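Local atomic coordinates of transcription factor MBP1 (Magnaporthe oryzae, PDB entry 4UX5), a protein that binds DNA through an N-terminal winged helix-turn-helix domain and probably acts as a transcription activator for RNA polymerase II genes. Residues 48-51 and 52-56; 66-69 and 70-74. All blocks are in the same frame, centred on the assembly; numbering follows the deposited sequence.

Contact 1. Residues 48-51 and 52-56; sequences NATH and ILKAA. With nucleotides of chain C.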
loop_
_atom_site.group_PDB
_atom_site.type_symbol
_atom_site.label_atom_id
_atom_site.label_comp_id
_atom_site.label_asym_id
_atom_site.label_seq_id
_atom_site.Cartn_x
_atom_site.Cartn_y
_atom_site.Cartn_z
ATOM N N ASN A 48 12.345 9.839 0.663
ATOM C CA ASN A 48 11.366 9.253 1.573
ATOM C C ASN A 48 10.894 10.260 2.623
ATOM O O ASN A 48 11.625 10.582 3.559
ATOM C CB ASN A 48 11.960 8.016 2.252
ATOM C CG ASN A 48 10.903 7.120 2.875
ATOM O OD1 ASN A 48 9.964 7.592 3.511
ATOM N ND2 ASN A 48 11.052 5.813 2.685
ATOM N N ALA A 49 9.668 10.748 2.461
ATOM C CA ALA A 49 9.112 11.752 3.363
ATOM C C ALA A 49 8.848 11.179 4.751
ATOM O O ALA A 49 8.846 11.908 5.741
ATOM C CB ALA A 49 7.832 12.334 2.784
ATOM N N THR A 50 8.625 9.872 4.818
ATOM C CA THR A 50 8.392 9.203 6.092
ATOM C C THR A 50 9.678 9.168 6.909
ATOM O O THR A 50 9.652 9.317 8.129
ATOM C CB THR A 50 7.858 7.769 5.892
ATOM O OG1 THR A 50 6.751 7.795 4.984
ATOM C CG2 THR A 50 7.408 7.166 7.214
ATOM N N HIS A 51 10.803 8.977 6.227
ATOM C CA HIS A 51 12.112 9.009 6.874
ATOM C C HIS A 51 12.427 10.400 7.416
ATOM O O HIS A 51 13.043 10.541 8.472
ATOM C CB HIS A 51 13.212 8.581 5.898
ATOM C CG HIS A 51 13.149 7.140 5.501
ATOM N ND1 HIS A 51 13.957 6.604 4.521
ATOM C CD2 HIS A 51 12.381 6.119 5.951
ATOM C CE1 HIS A 51 13.688 5.320 4.383
ATOM N NE2 HIS A 51 12.734 4.999 5.240
ATOM N N ILE A 52 12.010 11.424 6.676
ATOM C CA ILE A 52 12.259 12.807 7.067
ATOM C C ILE A 52 11.480 13.159 8.329
ATOM O O ILE A 52 12.044 13.686 9.286
ATOM C CB ILE A 52 11.884 13.790 5.939
ATOM C CG1 ILE A 52 12.744 13.535 4.698
ATOM C CG2 ILE A 52 12.042 15.227 6.409
ATOM C CD1 ILE A 52 12.395 14.415 3.518
ATOM N N LEU A 53 10.186 12.856 8.331
ATOM C CA LEU A 53 9.335 13.143 9.481
ATOM C C LEU A 53 9.744 12.325 10.705
ATOM O O LEU A 53 9.524 12.748 11.839
ATOM C CB LEU A 53 7.868 12.885 9.134
ATOM C CG LEU A 53 7.279 13.825 8.081
ATOM C CD1 LEU A 53 5.828 13.474 7.791
ATOM C CD2 LEU A 53 7.408 15.280 8.523
ATOM N N LYS A 54 10.340 11.158 10.474
ATOM C CA LYS A 54 10.881 10.344 11.561
ATOM C C LYS A 54 12.182 10.935 12.085
ATOM O O LYS A 54 12.531 10.751 13.251
ATOM C CB LYS A 54 11.116 8.904 11.102
ATOM C CG LYS A 54 9.856 8.068 10.996
ATOM C CD LYS A 54 10.138 6.734 10.322
ATOM C CE LYS A 54 11.086 5.882 11.151
ATOM N NZ LYS A 54 11.319 4.547 10.533
ATOM N N ALA A 55 12.903 11.632 11.212
ATOM C CA ALA A 55 14.121 12.326 11.611
ATOM C C ALA A 55 13.760 13.492 12.522
ATOM O O ALA A 55 14.492 13.814 13.458
ATOM C CB ALA A 55 14.894 12.808 10.392
ATOM N N ALA A 56 12.623 14.120 12.242
ATOM C CA ALA A 56 12.038 15.078 13.167
ATOM C C ALA A 56 11.426 14.308 14.334
ATOM O O ALA A 56 11.390 13.079 14.318
ATOM C CB ALA A 56 10.996 15.936 12.471
ATOM P P DC C 9 7.907 2.917 9.422
ATOM O OP1 DC C 9 9.317 3.278 9.146
ATOM O OP2 DC C 9 7.307 3.226 10.737
ATOM O "O5'" DC C 9 6.977 3.536 8.276
ATOM C "C5'" DC C 9 7.320 3.341 6.906
ATOM C "C4'" DC C 9 6.161 2.738 6.128
ATOM O "O4'" DC C 9 5.966 1.371 6.529
ATOM C "C3'" DC C 9 4.815 3.394 6.358
ATOM O "O3'" DC C 9 4.664 4.494 5.472
ATOM C "C2'" DC C 9 3.820 2.270 6.032
ATOM C "C1'" DC C 9 4.644 0.986 6.214
ATOM N N1 DC C 9 4.143 0.084 7.299
ATOM C C2 DC C 9 3.309 -0.997 6.980
ATOM O O2 DC C 9 2.984 -1.184 5.802
ATOM N N3 DC C 9 2.874 -1.807 7.976
ATOM C C4 DC C 9 3.242 -1.574 9.234
ATOM N N4 DC C 9 2.788 -2.401 10.180
ATOM C C5 DC C 9 4.091 -0.483 9.580
ATOM C C6 DC C 9 4.516 0.311 8.591
ATOM P P DG C 10 3.810 5.781 5.914
ATOM O OP1 DG C 10 4.291 6.929 5.112
ATOM O OP2 DG C 10 3.826 5.843 7.392
ATOM O "O5'" DG C 10 2.328 5.448 5.417
ATOM C "C5'" DG C 10 2.086 5.204 4.036
ATOM C "C4'" DG C 10 0.867 4.317 3.841
ATOM O "O4'" DG C 10 0.961 3.154 4.708
ATOM C "C3'" DG C 10 -0.473 4.973 4.166
ATOM O "O3'" DG C 10 -1.449 4.534 3.243
ATOM C "C2'" DG C 10 -0.769 4.460 5.570
ATOM C "C1'" DG C 10 -0.211 3.051 5.486
ATOM N N9 DG C 10 0.139 2.489 6.782
ATOM C C8 DG C 10 0.923 3.069 7.749
ATOM N N7 DG C 10 1.063 2.332 8.815
ATOM C C5 DG C 10 0.323 1.190 8.538
ATOM C C6 DG C 10 0.104 0.034 9.324
ATOM O O6 DG C 10 0.536 -0.214 10.458
ATOM N N1 DG C 10 -0.709 -0.889 8.668
ATOM C C2 DG C 10 -1.240 -0.716 7.412
ATOM N N2 DG C 10 -2.000 -1.716 6.945
ATOM N N3 DG C 10 -1.041 0.363 6.665
ATOM C C4 DG C 10 -0.253 1.271 7.290
#
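Thr50 and Lys54, one helical turn apart, meet along their flanks and reach two successive phosphates of the DNA strand. Lys54 can be followed outward from the backbone. Its CB and CG run beside the carbonyl of Thr50, CG lying 3.1 Å from Thr50 O, because CG stands anti to its own carbonyl carbon (chi1 -76°). CD passes Thr50 CG2 at 4.2 Å, a methylene against a methyl. The chain then bends at chi3 (64°), CE comes near the phosphate of DC9 of chain C, and NZ donates to OP1 of DC9 over 2.7 Å. A long aliphatic stem with a cationic end suits this place, since it must first pass the helix and then pair with an anion. Thr50 is shorter and uses its hydroxyl: OG1 donates to OP1 of DG10 of chain C at 2.6 Å, and it also takes part in a hydrogen bond with Thr89 N.

The turn that carries both residues begins at Asn48, the N-cap. Its OD1 accepts from His51 N at 3.2 Å, with the donor 57° above the carbonyl plane, and weakly from Thr50 N. Asparagine fits here because its amide serves two ends: OD1 caps the helix while ND2, which sits above one face of the His51 imidazole near the rim, bonds to Gln87 O. Behind the capped end, Leu53 N bonds to Ala49 O at 3.1 Å, and Lys54 N to Thr50 O continues the ladder. Ile52 and Leu53 turn their branched side chains into the protein, Leu53 toward helix 60-71. Helix 49-55, N-capped, apolar on its buried side and phosphate-binding on another, is the first helix of the helix-turn-helix in this KilA-N (APSES) domain.

Contact 2. Residues 66-69 and 70-74; sequences ILER and EVQKD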
loop_
_atom_site.group_PDB
_atom_site.type_symbol
_atom_site.label_atom_id
_atom_site.label_comp_id
_atom_site.label_asym_id
_atom_site.label_seq_id
_atom_site.Cartn_x
_atom_site.Cartn_y
_atom_site.Cartn_z
ATOM N N ILE A 66 0.323 14.455 9.146
ATOM C CA ILE A 66 1.074 15.330 8.252
ATOM C C ILE A 66 1.140 14.758 6.838
ATOM O O ILE A 66 0.958 15.482 5.858
ATOM C CB ILE A 66 2.507 15.567 8.769
ATOM C CG1 ILE A 66 2.471 16.228 10.149
ATOM C CG2 ILE A 66 3.294 16.423 7.791
ATOM C CD1 ILE A 66 3.839 16.488 10.736
ATOM N N LEU A 67 1.393 13.458 6.739
ATOM C CA LEU A 67 1.467 12.793 5.443
ATOM C C LEU A 67 0.126 12.840 4.719
ATOM O O LEU A 67 0.071 13.076 3.513
ATOM C CB LEU A 67 1.925 11.342 5.607
ATOM C CG LEU A 67 3.397 11.143 5.967
ATOM C CD1 LEU A 67 3.621 9.759 6.553
ATOM C CD2 LEU A 67 4.283 11.365 4.752
ATOM N N GLU A 68 -0.954 12.629 5.464
ATOM C CA GLU A 68 -2.290 12.570 4.882
ATOM C C GLU A 68 -2.846 13.944 4.512
ATOM O O GLU A 68 -3.436 14.115 3.444
ATOM C CB GLU A 68 -3.255 11.873 5.843
ATOM C CG GLU A 68 -3.111 10.363 5.875
ATOM C CD GLU A 68 -4.015 9.712 6.905
ATOM O OE1 GLU A 68 -4.229 10.319 7.976
ATOM O OE2 GLU A 68 -4.505 8.592 6.645
ATOM N N ARG A 69 -2.655 14.918 5.396
ATOM C CA ARG A 69 -3.291 16.222 5.241
ATOM C C ARG A 69 -2.469 17.207 4.415
ATOM O O ARG A 69 -2.983 18.240 3.986
ATOM C CB ARG A 69 -3.586 16.828 6.616
ATOM C CG ARG A 69 -4.765 16.186 7.331
ATOM C CD ARG A 69 -5.075 16.881 8.646
ATOM N NE ARG A 69 -6.481 16.735 9.015
ATOM C CZ ARG A 69 -6.987 15.676 9.640
ATOM N NH1 ARG A 69 -6.202 14.659 9.970
ATOM N NH2 ARG A 69 -8.279 15.632 9.933
ATOM N N GLU A 70 -1.200 16.888 4.188
ATOM C CA GLU A 70 -0.298 17.820 3.516
ATOM C C GLU A 70 0.481 17.170 2.377
ATOM O O GLU A 70 0.363 17.577 1.220
ATOM C CB GLU A 70 0.677 18.424 4.530
ATOM C CG GLU A 70 0.002 19.158 5.677
ATOM C CD GLU A 70 0.959 19.491 6.803
ATOM O OE1 GLU A 70 2.186 19.382 6.596
ATOM O OE2 GLU A 70 0.482 19.854 7.899
ATOM N N VAL A 71 1.275 16.160 2.714
ATOM C CA VAL A 71 2.167 15.521 1.753
ATOM C C VAL A 71 1.414 14.815 0.623
ATOM O O VAL A 71 1.794 14.924 -0.543
ATOM C CB VAL A 71 3.093 14.506 2.453
ATOM C CG1 VAL A 71 4.066 13.899 1.457
ATOM C CG2 VAL A 71 3.845 15.177 3.592
ATOM N N GLN A 72 0.340 14.107 0.965
ATOM C CA GLN A 72 -0.421 13.347 -0.027
ATOM C C GLN A 72 -1.176 14.236 -1.012
ATOM O O GLN A 72 -1.635 13.761 -2.052
ATOM C CB GLN A 72 -1.411 12.403 0.663
ATOM C CG GLN A 72 -0.792 11.118 1.188
ATOM C CD GLN A 72 -1.809 10.217 1.861
ATOM O OE1 GLN A 72 -3.010 10.487 1.830
ATOM N NE2 GLN A 72 -1.333 9.141 2.477
ATOM N N LYS A 73 -1.304 15.519 -0.691
ATOM C CA LYS A 73 -2.043 16.443 -1.546
ATOM C C LYS A 73 -1.188 16.954 -2.701
ATOM O O LYS A 73 -1.627 17.799 -3.481
ATOM C CB LYS A 73 -2.580 17.617 -0.724
ATOM C CG LYS A 73 -3.655 17.214 0.269
ATOM C CD LYS A 73 -4.807 16.507 -0.434
ATOM C CE LYS A 73 -5.828 15.981 0.563
ATOM N NZ LYS A 73 -6.949 15.274 -0.114
ATOM N N ASP A 74 0.030 16.434 -2.805
ATOM C CA ASP A 74 0.921 16.771 -3.909
ATOM C C ASP A 74 1.388 15.505 -4.617
ATOM O O ASP A 74 0.896 14.412 -4.343
ATOM C CB ASP A 74 2.129 17.572 -3.414
ATOM C CG ASP A 74 1.750 18.951 -2.902
ATOM O OD1 ASP A 74 0.773 19.534 -3.421
ATOM O OD2 ASP A 74 2.432 19.453 -1.982
#
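Leu67 and Val71 lie side by side and point the same way where the second helix of the helix-turn-helix, 60-71, runs out. Val71 CG2 touches Leu67 CD2 at 4.0 Å, and the pair packs on strand 88-91, Leu67 on Thr89 and Val71 on Ile91, while Leu67 also rests against a DNA phosphate. Glu68 and Gln72 are likewise aligned alongside each other, but their flat ends are turned 79° apart; Glu68 CG passes 4.0 Å from Gln72 NE2. The amide suits this DNA-facing side because its NE2 can donate, and it does so to a phosphate of the bound DNA. Ile66 and Glu70 cross at a slant instead. Glu70 extends beyond CG, which brings its OE1 to 3.4 Å from the Ile66 CG2 methyl, a plain van der Waals approach at the exposed flank.

The backbone departs from the regular i to i+4 pattern here. A wider, pi-type turn opens at 67-69, and Val71 N reaches back five residues to Ile66 O at 3.2 Å, in the plane of that carbonyl. Glu70 N keeps a weak i to i+4 bond to the same oxygen. A type I turn from Val71 to Asp74 follows. Gln72 N, also five residues on, closes on Leu67 O at 2.8 Å, with a C=O...donor angle of 166°.

How the contacts relate
Contacts 1 and 2 fall in series on the two successive helices of the helix-turn-helix, their centres about 13 Å apart. Leu53 joins them: its CD1 packs on Leu67 CG at 3.8 Å and on Ile66 CG2 at 3.9 Å. Ala49 CB adds a shorter apolar neighbour, 4.2 Å from Leu67 CD2, a small side chain consistent with close approach of the helices at this point. Beside this apolar seam both contacts reach the DNA backbone, 48-56 by a hydroxyl and an ammonium group, 66-74 by an amide. Thr50 stands at the border of the two roles, its phosphate-bound OG1 lying 4.0 Å from Leu67 CD1.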